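Local coordinates for protein probable zinc protease PqqL (Escherichia coli, PDB 6OFT) that is probably a zinc-dependent periplasmic endopeptidase of the M16 family, represented here by the first half of the protein, at residues Asn88-Ser92 / Tyr93-Val97. Numbering follows the deposited sequence.
Sequences NAYTS and YDETV
Tyr-90 reaches across a tight beta hairpin and lays its ring over Val-97. Val-97 CB sits 4.0 Å from the ring centroid, a CH-pi contact over the face. The phenol OH donates a hydrogen bond to Glu-95 OE2, with 2.7 Å between the two oxygens. It meets OE2 from above the carboxylate plane, and ring and carboxylate are turned 72° apart. Tyr-90 CG lies between the backbone N and the carbonyl carbon (chi1 71°), which swings the ring over the neighbouring strand. A water donates to Glu-95 OE2 and also bonds Ser-92 OG, while Gln-37 holds Glu-95 OE1. A phenylalanine in place of Tyr-90 would probably keep the cover over Val-97 but leave Glu-95 OE2 without its hydroxyl donor. Behind the side chains, Tyr-90 and Val-97 form an antiparallel hydrogen-bonded pair. At the turn, Ser-92 N donates to Glu-95 O (2.8 Å) in a nearly straight bond. Ser-92 OG accepts from Glu-95 N at 3.2 Å, and more weakly from Asp-94 N. On the other face, Thr-91 OG1 packs against Thr-96 CG2 at 3.6 Å. Thr-91 OG1 also hydrogen-bonds Glu-57, the predicted proton acceptor, on the helix that carries the predicted zinc ligand His-54. Phenol and water at OE2, with the Gln-37 amide at OE1, probably restrain the carboxylate of the buried Glu-95 and help it carry its charge.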
loop_
_atom_site.group_PDB
_atom_site.type_symbol
_atom_site.label_atom_id
_atom_site.label_comp_id
_atom_site.label_asym_id
_atom_site.label_seq_id
_atom_site.Cartn_x
_atom_site.Cartn_y
_atom_site.Cartn_z
ATOM N N ASN A 88 -10.710 -9.801 -11.386
ATOM C CA ASN A 88 -9.303 -9.811 -10.959
ATOM C C ASN A 88 -9.204 -10.309 -9.541
ATOM O O ASN A 88 -10.205 -10.345 -8.833
ATOM C CB ASN A 88 -8.718 -8.367 -10.989
ATOM C CG ASN A 88 -8.588 -7.752 -12.352
ATOM O OD1 ASN A 88 -7.723 -8.136 -13.145
ATOM N ND2 ASN A 88 -9.444 -6.779 -12.649
ATOM N N ALA A 89 -7.982 -10.636 -9.098
ATOM C CA ALA A 89 -7.740 -11.058 -7.713
ATOM C C ALA A 89 -6.286 -10.781 -7.407
ATOM O O ALA A 89 -5.484 -10.717 -8.329
ATOM C CB ALA A 89 -8.033 -12.553 -7.544
ATOM N N TYR A 90 -5.943 -10.611 -6.125
ATOM C CA TYR A 90 -4.558 -10.411 -5.731
ATOM C C TYR A 90 -4.344 -10.943 -4.330
ATOM O O TYR A 90 -5.281 -10.943 -3.528
ATOM C CB TYR A 90 -4.119 -8.918 -5.833
ATOM C CG TYR A 90 -4.720 -7.991 -4.797
ATOM C CD1 TYR A 90 -4.177 -7.898 -3.513
ATOM C CD2 TYR A 90 -5.778 -7.147 -5.119
ATOM C CE1 TYR A 90 -4.728 -7.047 -2.554
ATOM C CE2 TYR A 90 -6.311 -6.262 -4.178
ATOM C CZ TYR A 90 -5.766 -6.198 -2.905
ATOM O OH TYR A 90 -6.297 -5.332 -1.975
ATOM N N THR A 91 -3.094 -11.321 -4.030
ATOM C CA THR A 91 -2.665 -11.774 -2.718
ATOM C C THR A 91 -1.506 -10.895 -2.288
ATOM O O THR A 91 -0.531 -10.740 -3.030
ATOM C CB THR A 91 -2.269 -13.264 -2.718
ATOM O OG1 THR A 91 -3.312 -14.021 -3.310
ATOM C CG2 THR A 91 -2.004 -13.795 -1.311
ATOM N N SER A 92 -1.607 -10.321 -1.093
ATOM C CA SER A 92 -0.524 -9.498 -0.561
ATOM C C SER A 92 -0.087 -10.132 0.758
ATOM O O SER A 92 -0.507 -11.245 1.086
ATOM C CB SER A 92 -0.999 -8.060 -0.353
ATOM O OG SER A 92 -1.972 -7.978 0.682
ATOM N N TYR A 93 0.750 -9.434 1.512
ATOM C CA TYR A 93 1.187 -9.903 2.826
ATOM C C TYR A 93 -0.001 -9.992 3.791
ATOM O O TYR A 93 -0.081 -10.912 4.589
ATOM C CB TYR A 93 2.182 -8.885 3.414
ATOM C CG TYR A 93 3.483 -8.783 2.661
ATOM C CD1 TYR A 93 4.498 -9.712 2.859
ATOM C CD2 TYR A 93 3.726 -7.722 1.789
ATOM C CE1 TYR A 93 5.712 -9.611 2.183
ATOM C CE2 TYR A 93 4.931 -7.622 1.093
ATOM C CZ TYR A 93 5.927 -8.561 1.307
ATOM O OH TYR A 93 7.134 -8.461 0.666
ATOM N N ASP A 94 -0.917 -9.032 3.698
ATOM C CA ASP A 94 -2.033 -8.802 4.620
ATOM C C ASP A 94 -3.391 -9.354 4.235
ATOM O O ASP A 94 -4.247 -9.489 5.107
ATOM C CB ASP A 94 -2.187 -7.286 4.840
ATOM C CG ASP A 94 -0.899 -6.549 5.095
ATOM O OD1 ASP A 94 -0.196 -6.899 6.067
ATOM O OD2 ASP A 94 -0.587 -5.632 4.324
ATOM N N GLU A 95 -3.633 -9.579 2.937
ATOM C CA GLU A 95 -4.960 -9.985 2.484
ATOM C C GLU A 95 -4.967 -10.668 1.125
ATOM O O GLU A 95 -3.978 -10.626 0.375
ATOM C CB GLU A 95 -5.885 -8.732 2.402
ATOM C CG GLU A 95 -5.359 -7.666 1.457
ATOM C CD GLU A 95 -6.111 -6.358 1.324
ATOM O OE1 GLU A 95 -7.209 -6.217 1.904
ATOM O OE2 GLU A 95 -5.592 -5.466 0.618
ATOM N N THR A 96 -6.135 -11.239 0.800
ATOM C CA THR A 96 -6.446 -11.842 -0.490
ATOM C C THR A 96 -7.753 -11.180 -0.883
ATOM O O THR A 96 -8.693 -11.174 -0.088
ATOM C CB THR A 96 -6.590 -13.365 -0.408
ATOM O OG1 THR A 96 -5.557 -13.903 0.411
ATOM C CG2 THR A 96 -6.527 -14.002 -1.771
ATOM N N VAL A 97 -7.804 -10.567 -2.064
ATOM C CA VAL A 97 -9.009 -9.849 -2.496
ATOM C C VAL A 97 -9.459 -10.350 -3.865
ATOM O O VAL A 97 -8.622 -10.494 -4.770
ATOM C CB VAL A 97 -8.821 -8.292 -2.459
ATOM C CG1 VAL A 97 -10.089 -7.556 -2.904
ATOM C CG2 VAL A 97 -8.423 -7.808 -1.063
HETATM O O HOH W 1 -2.790 -5.339 0.597
#